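PDB 6EU8: putative heme binding protein from Tannerella forsythia, which probably binds heme as a member of the HmuY-like family, though its heme-binding properties differ from those of Porphyromonas gingivalis HmuY. Local coordinates for residues V28-G33 / A170-T175; W69-H74 / V187-E192; I78-G83 / P138-W143. All blocks are in the same frame, centred on the assembly; numbering follows the deposited sequence.

In the fold
All three interactions are buried, and no heme is bound here. Interactions 1 and 2 join the four-stranded antiparallel sheet, or the turn after its strand 24-28, to the large curled sheet of this HmuY-family fold; interaction 3 joins strand 77-80 of the small sheet to the loop and 3-10 segment after strand 127-136. Interactions 1 and 2 have centres about 5 Å apart: Val28 N to Ile71 O (2.8 Å) is a probable hydrogen bond, and strands 169-178 and 184-194 are neighbours. Interaction 3, its centre about 10 Å from that of interaction 2, continues across the hairpin through Ala72 O to Arg79 N (2.9 Å). Interactions 1 and 3, about 12 Å apart between centres, meet where Phe174 packs on Trp143.

Interaction 1. Residues V28-G33 / A170-T175; sequences VNLETG and AKIKFT
Leu30 extends from the turn after strand 24-28 and lays one methyl, CD1, against Ala170 and Ile172 of strand 169-178. The turn carries an Asx motif, and the contact ties one end of the small four-stranded antiparallel sheet to the large curled sheet. CD1 lies 4.1 Å from Ala170 CB and, more loosely, 4.5 Å from Ile172 CD1, touching two residues whose side chains leave the same side of the strand. With CG anti to the carbonyl carbon (chi1 -60°), the leucine points its branches toward the facing sheet, and CD2 turns to Phe189 of strand 184-194. Ile172 sends its extended CG1-CD1 arm to the leucine, while its other branch, CG2, rests over one face of the Phe174 ring, 3.8 Å above the plane and offset toward the rim. The meeting is small and wholly apolar; polar bonds hold the turn itself. Leu30 N pairs with His70 ND1 and Leu30 O with Tyr191 OH, so both backbone polar atoms of the leucine are engaged. One residue earlier, Asn29 OD1 accepts from Thr32 N at 2.9 Å in a nearly straight bond (165°), the donor standing above the carbonyl plane of the amide.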
ATOM      1  N   VAL A  28      -3.438  -5.962   5.477  1.00 24.78           N
ATOM      2  CA  VAL A  28      -4.896  -6.142   5.250  1.00 25.95           C
ATOM      3  C   VAL A  28      -5.204  -7.524   4.659  1.00 24.74           C
ATOM      4  O   VAL A  28      -4.685  -7.889   3.609  1.00 24.74           O
ATOM      5  CB  VAL A  28      -5.471  -5.069   4.277  1.00 26.03           C
ATOM      6  CG1 VAL A  28      -7.004  -5.175   4.122  1.00 26.16           C
ATOM      7  CG2 VAL A  28      -5.077  -3.653   4.714  1.00 25.39           C
ATOM      8  N   ASN A  29      -6.092  -8.272   5.356  1.00 25.61           N
ATOM      9  CA  ASN A  29      -6.661  -9.526   4.865  1.00 27.82           C
ATOM     10  C   ASN A  29      -8.009  -9.232   4.193  1.00 25.67           C
ATOM     11  O   ASN A  29      -8.966  -8.828   4.875  1.00 28.37           O
ATOM     12  CB  ASN A  29      -6.872 -10.482   6.049  1.00 29.13           C
ATOM     13  CG  ASN A  29      -7.241 -11.888   5.616  1.00 31.17           C
ATOM     14  OD1 ASN A  29      -8.099 -12.078   4.757  1.00 30.63           O
ATOM     15  ND2 ASN A  29      -6.583 -12.883   6.205  1.00 32.49           N
ATOM     16  N   LEU A  30      -8.048  -9.353   2.880  1.00 28.04           N
ATOM     17  CA  LEU A  30      -9.255  -9.079   2.085  1.00 28.41           C
ATOM     18  C   LEU A  30     -10.311 -10.180   2.189  1.00 32.04           C
ATOM     19  O   LEU A  30     -11.496  -9.917   1.937  1.00 32.78           O
ATOM     20  CB  LEU A  30      -8.883  -8.846   0.634  1.00 28.18           C
ATOM     21  CG  LEU A  30      -7.929  -7.675   0.369  1.00 26.67           C
ATOM     22  CD1 LEU A  30      -7.394  -7.731  -1.053  1.00 29.31           C
ATOM     23  CD2 LEU A  30      -8.643  -6.349   0.649  1.00 27.41           C
ATOM     24  N   GLU A  31      -9.890 -11.395   2.567  1.00 30.48           N
ATOM     25  CA  GLU A  31     -10.831 -12.515   2.715  1.00 35.79           C
ATOM     26  C   GLU A  31     -11.649 -12.323   3.991  1.00 36.00           C
ATOM     27  O   GLU A  31     -12.873 -12.425   3.963  1.00 38.86           O
ATOM     28  CB  GLU A  31     -10.111 -13.879   2.697  1.00 35.47           C
ATOM     29  CG  GLU A  31     -11.076 -15.087   2.748  1.00 39.34           C
ATOM     30  CD  GLU A  31     -10.462 -16.430   2.366  1.00 43.38           C
ATOM     31  OE1 GLU A  31      -9.230 -16.563   2.197  1.00 45.26           O
ATOM     32  OE2 GLU A  31     -11.247 -17.389   2.223  1.00 45.92           O
ATOM     33  N   THR A  32     -10.971 -12.027   5.098  1.00 34.67           N
ATOM     34  CA  THR A  32     -11.586 -11.903   6.421  1.00 36.70           C
ATOM     35  C   THR A  32     -11.902 -10.481   6.883  1.00 38.31           C
ATOM     36  O   THR A  32     -12.683 -10.289   7.813  1.00 38.40           O
ATOM     37  CB  THR A  32     -10.667 -12.501   7.505  1.00 37.60           C
ATOM     38  OG1 THR A  32      -9.447 -11.740   7.590  1.00 34.85           O
ATOM     39  CG2 THR A  32     -10.349 -13.958   7.214  1.00 36.11           C
ATOM     40  N   GLY A  33     -11.260  -9.486   6.274  1.00 35.66           N
ATOM     41  CA  GLY A  33     -11.361  -8.107   6.739  1.00 33.56           C
ATOM     42  C   GLY A  33     -10.461  -7.688   7.902  1.00 34.35           C
ATOM     43  O   GLY A  33     -10.494  -6.526   8.308  1.00 33.89           O
ATOM     44  N   ALA A 170      -8.217 -10.221  -6.356  1.00 26.79           N
ATOM     45  CA  ALA A 170      -9.214  -9.170  -6.105  1.00 27.98           C
ATOM     46  C   ALA A 170      -9.213  -8.118  -7.197  1.00 25.61           C
ATOM     47  O   ALA A 170      -8.174  -7.807  -7.804  1.00 27.21           O
ATOM     48  CB  ALA A 170      -8.966  -8.508  -4.776  1.00 26.80           C
ATOM     49  N   LYS A 171     -10.423  -7.603  -7.436  1.00 25.66           N
ATOM     50  CA  LYS A 171     -10.648  -6.333  -8.134  1.00 27.49           C
ATOM     51  C   LYS A 171     -10.738  -5.257  -7.081  1.00 25.16           C
ATOM     52  O   LYS A 171     -11.499  -5.380  -6.111  1.00 24.69           O
ATOM     53  CB  LYS A 171     -11.970  -6.387  -8.906  1.00 29.97           C
ATOM     54  CG  LYS A 171     -12.092  -7.554  -9.883  1.00 34.90           C
ATOM     55  CD  LYS A 171     -13.502  -7.577 -10.454  1.00 37.69           C
ATOM     56  CE  LYS A 171     -13.951  -8.962 -10.875  1.00 43.60           C
ATOM     57  NZ  LYS A 171     -15.380  -8.861 -11.316  1.00 43.16           N
ATOM     58  N   ILE A 172      -9.974  -4.167  -7.261  1.00 24.60           N
ATOM     59  CA  ILE A 172      -9.910  -3.081  -6.276  1.00 24.17           C
ATOM     60  C   ILE A 172     -10.114  -1.710  -6.955  1.00 22.76           C
ATOM     61  O   ILE A 172      -9.487  -1.445  -7.977  1.00 26.80           O
ATOM     62  CB  ILE A 172      -8.534  -3.085  -5.541  1.00 24.00           C
ATOM     63  CG1 ILE A 172      -8.237  -4.452  -4.868  1.00 26.06           C
ATOM     64  CG2 ILE A 172      -8.492  -1.957  -4.525  1.00 25.73           C
ATOM     65  CD1 ILE A 172      -6.865  -4.574  -4.203  1.00 27.23           C
ATOM     66  N   LYS A 173     -11.023  -0.907  -6.405  1.00 25.42           N
ATOM     67  CA  LYS A 173     -11.215   0.485  -6.842  1.00 26.28           C
ATOM     68  C   LYS A 173     -11.043   1.381  -5.629  1.00 24.00           C
ATOM     69  O   LYS A 173     -11.808   1.316  -4.663  1.00 24.53           O
ATOM     70  CB  LYS A 173     -12.613   0.687  -7.457  1.00 29.23           C
ATOM     71  CG  LYS A 173     -12.808   2.100  -8.020  1.00 35.70           C
ATOM     72  CD  LYS A 173     -13.596   2.121  -9.322  1.00 40.29           C
ATOM     73  CE  LYS A 173     -14.095   3.531  -9.652  1.00 44.72           C
ATOM     74  NZ  LYS A 173     -14.042   3.836 -11.114  1.00 42.96           N
ATOM     75  N   PHE A 174     -10.020   2.253  -5.667  1.00 25.17           N
ATOM     76  CA  PHE A 174      -9.767   3.200  -4.582  1.00 24.70           C
ATOM     77  C   PHE A 174     -10.741   4.358  -4.711  1.00 25.28           C
ATOM     78  O   PHE A 174     -11.033   4.785  -5.824  1.00 27.33           O
ATOM     79  CB  PHE A 174      -8.317   3.705  -4.574  1.00 25.47           C
ATOM     80  CG  PHE A 174      -7.305   2.627  -4.253  1.00 25.40           C
ATOM     81  CD1 PHE A 174      -6.788   1.831  -5.262  1.00 24.59           C
ATOM     82  CD2 PHE A 174      -6.886   2.403  -2.936  1.00 25.94           C
ATOM     83  CE1 PHE A 174      -5.879   0.813  -4.988  1.00 26.01           C
ATOM     84  CE2 PHE A 174      -5.982   1.384  -2.663  1.00 26.94           C
ATOM     85  CZ  PHE A 174      -5.469   0.606  -3.693  1.00 26.96           C
ATOM     86  N   THR A 175     -11.300   4.785  -3.588  1.00 24.08           N
ATOM     87  CA  THR A 175     -12.328   5.825  -3.581  1.00 26.07           C
ATOM     88  C   THR A 175     -11.928   7.116  -2.884  1.00 25.33           C
ATOM     89  O   THR A 175     -12.445   8.182  -3.246  1.00 26.88           O
ATOM     90  CB  THR A 175     -13.649   5.318  -2.959  1.00 25.63           C
ATOM     91  OG1 THR A 175     -13.473   4.960  -1.582  1.00 24.55           O
ATOM     92  CG2 THR A 175     -14.197   4.140  -3.753  1.00 28.50           C
TER

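Interaction 2. Residues W69-H74 / V187-E192; sequences WHIAIH and VSFNYE
Ile73 pushes its CD1 methyl into the notch between Val187 and Phe189, two residues on the same side of strand 184-194. The methyl is 4.1 Å from Val187 CG1 and 4.0 Å from Phe189 CE1, so it fills the hollow that the valine and the ring form side by side. Ile73 and Val187 reach toward each other tip to tip, and their second branches also meet, CG2 of the isoleucine lying 4.2 Å from CG2 of the valine. Against Phe189 the same isoleucine slides past in the opposite direction. The ring is itself a bump for the facing strand. Phe189 holds its CG between the backbone N and the carbonyl carbon (chi1 49°), and the ring carbons CE1 and CZ are presented to the two isoleucines in turn: CE1 to Ile73, CZ to Ile71. The CD1 methyl of Ile71 is 4.2 Å from Phe189 CZ, and both methyls approach the ring obliquely. No polar atom bridges the two segments, and the fit rests on van der Waals contact alone. The strand axes come no closer than 10.3 Å and run nearly antiparallel, at 153°, the spacing of two layers packed face to face as in a beta sandwich. A classic beta bulge, in which His70 and Ile71 both face Val28, lies at the start of strand 71-74. Ile73 also touches Ile17 of strand 11-18 and Ile78 of strand 77-80, whereas Val187 rests on Phe174 and Phe189 on Ile172, both from strand 169-178, so the contact is set among strands on both layers.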
ATOM      1  N   TRP A  69      -2.385 -12.146   5.176  1.00 29.50           N
ATOM      2  CA  TRP A  69      -2.669 -10.836   4.563  1.00 27.69           C
ATOM      3  C   TRP A  69      -2.332 -10.811   3.071  1.00 26.95           C
ATOM      4  O   TRP A  69      -1.560 -11.633   2.572  1.00 27.20           O
ATOM      5  CB  TRP A  69      -1.961  -9.714   5.360  1.00 28.86           C
ATOM      6  CG  TRP A  69      -0.471  -9.797   5.302  1.00 26.53           C
ATOM      7  CD1 TRP A  69       0.347 -10.596   6.063  1.00 29.34           C
ATOM      8  CD2 TRP A  69       0.394  -9.082   4.412  1.00 25.52           C
ATOM      9  NE1 TRP A  69       1.651 -10.430   5.699  1.00 27.48           N
ATOM     10  CE2 TRP A  69       1.719  -9.502   4.686  1.00 25.02           C
ATOM     11  CE3 TRP A  69       0.179  -8.122   3.407  1.00 23.28           C
ATOM     12  CZ2 TRP A  69       2.830  -9.002   3.981  1.00 25.31           C
ATOM     13  CZ3 TRP A  69       1.260  -7.637   2.713  1.00 24.89           C
ATOM     14  CH2 TRP A  69       2.576  -8.064   3.006  1.00 24.08           C
ATOM     15  N   HIS A  70      -2.941  -9.836   2.363  1.00 24.86           N
ATOM     16  CA  HIS A  70      -2.892  -9.727   0.933  1.00 24.36           C
ATOM     17  C   HIS A  70      -2.223  -8.440   0.427  1.00 23.45           C
ATOM     18  O   HIS A  70      -1.403  -8.496  -0.490  1.00 23.20           O
ATOM     19  CB  HIS A  70      -4.305  -9.826   0.399  1.00 25.61           C
ATOM     20  CG  HIS A  70      -4.973 -11.114   0.772  1.00 25.76           C
ATOM     21  ND1 HIS A  70      -5.874 -11.205   1.800  1.00 27.07           N
ATOM     22  CD2 HIS A  70      -4.821 -12.363   0.281  1.00 30.00           C
ATOM     23  CE1 HIS A  70      -6.266 -12.464   1.925  1.00 27.88           C
ATOM     24  NE2 HIS A  70      -5.637 -13.181   1.021  1.00 28.34           N
ATOM     25  N   ILE A  71      -2.627  -7.302   1.000  1.00 23.90           N
ATOM     26  CA  ILE A  71      -2.009  -6.002   0.660  1.00 24.07           C
ATOM     27  C   ILE A  71      -1.622  -5.263   1.941  1.00 22.77           C
ATOM     28  O   ILE A  71      -2.123  -5.560   3.016  1.00 24.21           O
ATOM     29  CB  ILE A  71      -2.914  -5.097  -0.235  1.00 23.86           C
ATOM     30  CG1 ILE A  71      -4.176  -4.644   0.482  1.00 25.90           C
ATOM     31  CG2 ILE A  71      -3.260  -5.793  -1.565  1.00 25.32           C
ATOM     32  CD1 ILE A  71      -4.915  -3.543  -0.266  1.00 27.35           C
ATOM     33  N   ALA A  72      -0.668  -4.325   1.835  1.00 21.74           N
ATOM     34  CA  ALA A  72      -0.252  -3.460   2.951  1.00 21.95           C
ATOM     35  C   ALA A  72      -0.036  -2.035   2.469  1.00 21.30           C
ATOM     36  O   ALA A  72       0.372  -1.815   1.326  1.00 22.53           O
ATOM     37  CB  ALA A  72       0.993  -3.987   3.618  1.00 21.93           C
ATOM     38  N   ILE A  73      -0.334  -1.090   3.365  1.00 21.04           N
ATOM     39  CA  ILE A  73      -0.409   0.328   3.032  1.00 20.69           C
ATOM     40  C   ILE A  73       0.468   1.131   4.025  1.00 20.87           C
ATOM     41  O   ILE A  73       0.378   0.956   5.249  1.00 20.37           O
ATOM     42  CB  ILE A  73      -1.884   0.825   3.054  1.00 20.72           C
ATOM     43  CG1 ILE A  73      -2.773  -0.039   2.119  1.00 22.56           C
ATOM     44  CG2 ILE A  73      -1.969   2.317   2.666  1.00 22.48           C
ATOM     45  CD1 ILE A  73      -4.231   0.383   2.125  1.00 22.77           C
ATOM     46  N   HIS A  74       1.321   2.017   3.467  1.00 19.69           N
ATOM     47  CA  HIS A  74       2.142   2.975   4.217  1.00 20.62           C
ATOM     48  C   HIS A  74       1.961   4.310   3.517  1.00 20.61           C
ATOM     49  O   HIS A  74       2.379   4.448   2.397  1.00 20.65           O
ATOM     50  CB  HIS A  74       3.620   2.579   4.194  1.00 20.77           C
ATOM     51  CG  HIS A  74       4.578   3.715   4.499  1.00 20.34           C
ATOM     52  ND1 HIS A  74       5.061   4.570   3.531  1.00 20.76           N
ATOM     53  CD2 HIS A  74       5.158   4.103   5.664  1.00 21.85           C
ATOM     54  CE1 HIS A  74       5.872   5.447   4.084  1.00 22.13           C
ATOM     55  NE2 HIS A  74       5.950   5.181   5.373  1.00 19.99           N
ATOM     56  N   VAL A 187      -6.991   5.988   3.669  1.00 23.81           N
ATOM     57  CA  VAL A 187      -7.137   5.363   2.365  1.00 24.07           C
ATOM     58  C   VAL A 187      -8.362   4.467   2.348  1.00 25.65           C
ATOM     59  O   VAL A 187      -8.420   3.512   3.136  1.00 25.33           O
ATOM     60  CB  VAL A 187      -5.859   4.557   2.022  1.00 24.14           C
ATOM     61  CG1 VAL A 187      -6.001   3.833   0.692  1.00 24.31           C
ATOM     62  CG2 VAL A 187      -4.637   5.471   2.020  1.00 22.35           C
ATOM     63  N   SER A 188      -9.328   4.773   1.474  1.00 24.69           N
ATOM     64  CA  SER A 188     -10.581   3.961   1.322  1.00 25.98           C
ATOM     65  C   SER A 188     -10.654   3.295  -0.043  1.00 26.11           C
ATOM     66  O   SER A 188     -10.249   3.891  -1.043  1.00 24.25           O
ATOM     67  CB  SER A 188     -11.833   4.825   1.559  1.00 26.21           C
ATOM     68  OG  SER A 188     -11.882   5.342   2.866  1.00 28.34           O
ATOM     69  N   PHE A 189     -11.150   2.036  -0.090  1.00 23.91           N
ATOM     70  CA  PHE A 189     -11.346   1.332  -1.342  1.00 24.71           C
ATOM     71  C   PHE A 189     -12.499   0.349  -1.232  1.00 25.01           C
ATOM     72  O   PHE A 189     -12.799  -0.133  -0.136  1.00 26.90           O
ATOM     73  CB  PHE A 189     -10.056   0.573  -1.765  1.00 24.75           C
ATOM     74  CG  PHE A 189      -9.442  -0.261  -0.665  1.00 23.95           C
ATOM     75  CD1 PHE A 189      -8.587   0.295   0.263  1.00 23.53           C
ATOM     76  CD2 PHE A 189      -9.740  -1.626  -0.554  1.00 25.97           C
ATOM     77  CE1 PHE A 189      -8.044  -0.477   1.302  1.00 26.59           C
ATOM     78  CE2 PHE A 189      -9.190  -2.402   0.463  1.00 26.30           C
ATOM     79  CZ  PHE A 189      -8.339  -1.835   1.387  1.00 26.01           C
ATOM     80  N   ASN A 190     -13.117   0.087  -2.375  1.00 25.60           N
ATOM     81  CA  ASN A 190     -14.087  -0.997  -2.532  1.00 27.33           C
ATOM     82  C   ASN A 190     -13.354  -2.152  -3.193  1.00 26.71           C
ATOM     83  O   ASN A 190     -12.435  -1.940  -3.982  1.00 25.28           O
ATOM     84  CB  ASN A 190     -15.253  -0.524  -3.417  1.00 27.92           C
ATOM     85  CG  ASN A 190     -16.026   0.638  -2.807  1.00 28.31           C
ATOM     86  OD1 ASN A 190     -16.029   0.839  -1.598  1.00 30.64           O
ATOM     87  ND2 ASN A 190     -16.699   1.403  -3.672  1.00 31.59           N
ATOM     88  N   TYR A 191     -13.723  -3.402  -2.873  1.00 28.00           N
ATOM     89  CA  TYR A 191     -13.132  -4.544  -3.556  1.00 26.97           C
ATOM     90  C   TYR A 191     -14.082  -5.746  -3.747  1.00 25.67           C
ATOM     91  O   TYR A 191     -15.071  -5.852  -3.038  1.00 27.95           O
ATOM     92  CB  TYR A 191     -11.830  -5.011  -2.852  1.00 27.26           C
ATOM     93  CG  TYR A 191     -12.010  -5.565  -1.479  1.00 27.73           C
ATOM     94  CD1 TYR A 191     -12.019  -4.750  -0.357  1.00 28.24           C
ATOM     95  CD2 TYR A 191     -12.178  -6.946  -1.284  1.00 28.31           C
ATOM     96  CE1 TYR A 191     -12.158  -5.282   0.925  1.00 30.91           C
ATOM     97  CE2 TYR A 191     -12.331  -7.465  -0.032  1.00 31.41           C
ATOM     98  CZ  TYR A 191     -12.308  -6.654   1.062  1.00 31.62           C
ATOM     99  OH  TYR A 191     -12.453  -7.193   2.312  1.00 36.30           O
ATOM    100  N   GLU A 192     -13.727  -6.606  -4.681  1.00 27.42           N
ATOM    101  CA  GLU A 192     -14.392  -7.916  -4.887  1.00 27.37           C
ATOM    102  C   GLU A 192     -13.280  -8.991  -4.915  1.00 25.04           C
ATOM    103  O   GLU A 192     -12.501  -9.056  -5.864  1.00 26.71           O
ATOM    104  CB  GLU A 192     -15.247  -7.907  -6.173  1.00 30.90           C
ATOM    105  CG  GLU A 192     -16.313  -6.814  -6.172  1.00 32.89           C
ATOM    106  CD  GLU A 192     -17.374  -6.951  -7.267  1.00 34.79           C
ATOM    107  OE1 GLU A 192     -17.185  -7.730  -8.216  1.00 36.39           O
ATOM    108  OE2 GLU A 192     -18.409  -6.237  -7.167  1.00 34.64           O
TER

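Interaction 3. Residues I78-G83 / P138-W143; sequences IRTNEG and PVLKTW
Ile78, on edge strand 77-80 of the small sheet, faces Leu140, which opens the 3-10 segment 140-143; their CA atoms are 6.1 Å apart. Bonds from Thr142 N to Val139 O and from Trp143 N to Leu140 O wind this short turn. Val139 O takes a second donor, Thr142 OG1, at 2.8 Å, with a C=O...OG1 angle of 161°, nearly in line with the carbonyl bond. The wound turn presents Leu140 and Trp143 to the same isoleucine, each crossing it at about a right angle. Ile78 CG2 meets Leu140 CD1 at 3.9 Å, while its other branch turns to the indole: CG1 is 3.7 Å from both CD1 and NE1 of Trp143. The leucine methyl CD1 is shared, since Thr80 CG2 also lies 3.9 Å from it. Thr80 splits its work between branches. With OG1 held between the backbone N and the carbonyl carbon (chi1 70°), that hydroxyl accepts from Gly83 N in an ST motif and pairs with Asp107, leaving the methyl for the leucine. No hydrogen bond joins the two segments: the hydroxyl of Thr80 and the indole N-H of Trp143, which pairs with Phe76 O, are bonded away from the interface, so what meets across it is hydrophobic.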
ATOM      1  N   ILE A  78       1.608   1.272  -1.640  1.00 20.52           N
ATOM      2  CA  ILE A  78       0.822   0.018  -1.566  1.00 22.00           C
ATOM      3  C   ILE A  78       1.733  -1.120  -1.991  1.00 20.63           C
ATOM      4  O   ILE A  78       2.395  -1.026  -3.060  1.00 21.83           O
ATOM      5  CB  ILE A  78      -0.392  -0.011  -2.525  1.00 22.50           C
ATOM      6  CG1 ILE A  78      -1.139   1.313  -2.531  1.00 26.79           C
ATOM      7  CG2 ILE A  78      -1.322  -1.172  -2.168  1.00 23.39           C
ATOM      8  CD1 ILE A  78      -1.808   1.629  -1.258  1.00 27.14           C
ATOM      9  N   ARG A  79       1.824  -2.163  -1.157  1.00 21.17           N
ATOM     10  CA  ARG A  79       2.524  -3.398  -1.550  1.00 22.08           C
ATOM     11  C   ARG A  79       1.585  -4.594  -1.422  1.00 23.12           C
ATOM     12  O   ARG A  79       0.491  -4.499  -0.878  1.00 22.51           O
ATOM     13  CB  ARG A  79       3.788  -3.636  -0.728  1.00 23.29           C
ATOM     14  CG  ARG A  79       3.525  -3.980   0.727  1.00 22.78           C
ATOM     15  CD  ARG A  79       4.742  -4.515   1.441  1.00 24.79           C
ATOM     16  NE  ARG A  79       5.075  -5.865   0.980  1.00 25.85           N
ATOM     17  CZ  ARG A  79       5.796  -6.744   1.667  1.00 26.25           C
ATOM     18  NH1 ARG A  79       6.295  -6.452   2.866  1.00 27.19           N
ATOM     19  NH2 ARG A  79       5.997  -7.965   1.122  1.00 27.59           N
ATOM     20  N   THR A  80       2.077  -5.737  -1.915  1.00 22.62           N
ATOM     21  CA  THR A  80       1.374  -7.015  -1.812  1.00 23.02           C
ATOM     22  C   THR A  80       2.204  -8.010  -0.998  1.00 23.80           C
ATOM     23  O   THR A  80       3.374  -7.763  -0.699  1.00 23.45           O
ATOM     24  CB  THR A  80       1.106  -7.604  -3.223  1.00 23.37           C
ATOM     25  OG1 THR A  80       2.333  -8.036  -3.835  1.00 23.03           O
ATOM     26  CG2 THR A  80       0.385  -6.604  -4.108  1.00 23.91           C
ATOM     27  N   ASN A  81       1.589  -9.165  -0.687  1.00 23.37           N
ATOM     28  CA  ASN A  81       2.304 -10.262   0.019  1.00 25.76           C
ATOM     29  C   ASN A  81       2.794 -11.267  -1.023  1.00 26.01           C
ATOM     30  O   ASN A  81       2.173 -12.334  -1.212  1.00 27.08           O
ATOM     31  CB  ASN A  81       1.391 -10.912   1.067  1.00 25.04           C
ATOM     32  CG  ASN A  81       2.130 -11.877   1.970  1.00 26.33           C
ATOM     33  OD1 ASN A  81       3.350 -12.013   1.875  1.00 28.33           O
ATOM     34  ND2 ASN A  81       1.407 -12.523   2.872  1.00 28.21           N
ATOM     35  N   GLU A  82       3.897 -10.935  -1.695  1.00 26.15           N
ATOM     36  CA  GLU A  82       4.414 -11.689  -2.852  1.00 29.47           C
ATOM     37  C   GLU A  82       3.348 -11.919  -3.943  1.00 29.20           C
ATOM     38  O   GLU A  82       3.205 -13.032  -4.503  1.00 30.95           O
ATOM     39  CB  GLU A  82       5.048 -13.030  -2.384  1.00 32.16           C
ATOM     40  CG  GLU A  82       6.255 -12.884  -1.477  1.00 37.13           C
ATOM     41  CD  GLU A  82       6.706 -14.225  -0.905  1.00 40.78           C
ATOM     42  OE1 GLU A  82       6.849 -15.175  -1.691  1.00 51.34           O
ATOM     43  OE2 GLU A  82       6.871 -14.350   0.320  1.00 44.15           O
ATOM     44  N   GLY A  83       2.597 -10.865  -4.248  1.00 27.10           N
ATOM     45  CA  GLY A  83       1.596 -10.850  -5.307  1.00 27.34           C
ATOM     46  C   GLY A  83       1.992 -10.105  -6.550  1.00 26.09           C
ATOM     47  O   GLY A  83       3.154  -9.755  -6.743  1.00 27.96           O
ATOM     48  N   PRO A 138       4.820  -1.252  -8.158  1.00 23.41           N
ATOM     49  CA  PRO A 138       4.899  -0.104  -9.074  1.00 24.04           C
ATOM     50  C   PRO A 138       3.618   0.147  -9.890  1.00 23.56           C
ATOM     51  O   PRO A 138       3.449   1.249 -10.413  1.00 25.23           O
ATOM     52  CB  PRO A 138       6.068  -0.486  -9.991  1.00 25.18           C
ATOM     53  CG  PRO A 138       6.053  -1.961  -9.999  1.00 25.23           C
ATOM     54  CD  PRO A 138       5.644  -2.376  -8.629  1.00 24.42           C
ATOM     55  N   VAL A 139       2.744  -0.864 -10.027  1.00 22.23           N
ATOM     56  CA  VAL A 139       1.432  -0.695 -10.646  1.00 23.36           C
ATOM     57  C   VAL A 139       0.451  -0.048  -9.638  1.00 23.50           C
ATOM     58  O   VAL A 139      -0.169   0.979  -9.937  1.00 22.76           O
ATOM     59  CB  VAL A 139       0.874  -2.036 -11.233  1.00 23.52           C
ATOM     60  CG1 VAL A 139      -0.606  -1.917 -11.617  1.00 23.76           C
ATOM     61  CG2 VAL A 139       1.729  -2.470 -12.434  1.00 25.84           C
ATOM     62  N   LEU A 140       0.349  -0.601  -8.435  1.00 20.91           N
ATOM     63  CA  LEU A 140      -0.589  -0.051  -7.461  1.00 21.38           C
ATOM     64  C   LEU A 140      -0.239   1.383  -7.068  1.00 21.02           C
ATOM     65  O   LEU A 140      -1.131   2.118  -6.716  1.00 21.78           O
ATOM     66  CB  LEU A 140      -0.729  -0.964  -6.247  1.00 20.74           C
ATOM     67  CG  LEU A 140      -1.330  -2.347  -6.568  1.00 22.93           C
ATOM     68  CD1 LEU A 140      -1.193  -3.295  -5.380  1.00 23.22           C
ATOM     69  CD2 LEU A 140      -2.766  -2.222  -7.027  1.00 25.11           C
ATOM     70  N   LYS A 141       1.023   1.775  -7.190  1.00 20.76           N
ATOM     71  CA  LYS A 141       1.450   3.175  -6.869  1.00 21.98           C
ATOM     72  C   LYS A 141       0.689   4.187  -7.706  1.00 22.27           C
ATOM     73  O   LYS A 141       0.426   5.321  -7.255  1.00 23.07           O
ATOM     74  CB  LYS A 141       2.947   3.323  -7.123  1.00 24.21           C
ATOM     75  CG  LYS A 141       3.594   4.634  -6.656  1.00 27.65           C
ATOM     76  CD  LYS A 141       5.031   4.744  -7.179  1.00 33.04           C
ATOM     77  CE  LYS A 141       5.571   6.162  -7.125  1.00 37.38           C
ATOM     78  NZ  LYS A 141       6.166   6.458  -5.807  1.00 39.29           N
ATOM     79  N   THR A 142       0.296   3.787  -8.908  1.00 23.23           N
ATOM     80  CA  THR A 142      -0.452   4.675  -9.801  1.00 21.52           C
ATOM     81  C   THR A 142      -1.897   4.983  -9.401  1.00 21.58           C
ATOM     82  O   THR A 142      -2.580   5.745 -10.114  1.00 23.30           O
ATOM     83  CB  THR A 142      -0.414   4.187 -11.259  1.00 22.23           C
ATOM     84  OG1 THR A 142      -1.263   3.044 -11.451  1.00 22.93           O
ATOM     85  CG2 THR A 142       1.017   3.896 -11.698  1.00 22.82           C
ATOM     86  N   TRP A 143      -2.404   4.432  -8.292  1.00 19.96           N
ATOM     87  CA  TRP A 143      -3.735   4.803  -7.775  1.00 20.06           C
ATOM     88  C   TRP A 143      -3.838   6.318  -7.508  1.00 20.54           C
ATOM     89  O   TRP A 143      -4.922   6.864  -7.564  1.00 21.46           O
ATOM     90  CB  TRP A 143      -4.126   3.991  -6.531  1.00 20.60           C
ATOM     91  CG  TRP A 143      -3.540   4.419  -5.185  1.00 20.23           C
ATOM     92  CD1 TRP A 143      -2.304   4.153  -4.677  1.00 21.34           C
ATOM     93  CD2 TRP A 143      -4.243   5.142  -4.168  1.00 20.91           C
ATOM     94  NE1 TRP A 143      -2.173   4.707  -3.420  1.00 19.67           N
ATOM     95  CE2 TRP A 143      -3.370   5.280  -3.068  1.00 21.10           C
ATOM     96  CE3 TRP A 143      -5.535   5.670  -4.083  1.00 21.11           C
ATOM     97  CZ2 TRP A 143      -3.740   5.951  -1.895  1.00 21.25           C
ATOM     98  CZ3 TRP A 143      -5.917   6.320  -2.903  1.00 21.59           C
ATOM     99  CH2 TRP A 143      -5.022   6.447  -1.821  1.00 21.16           C
TER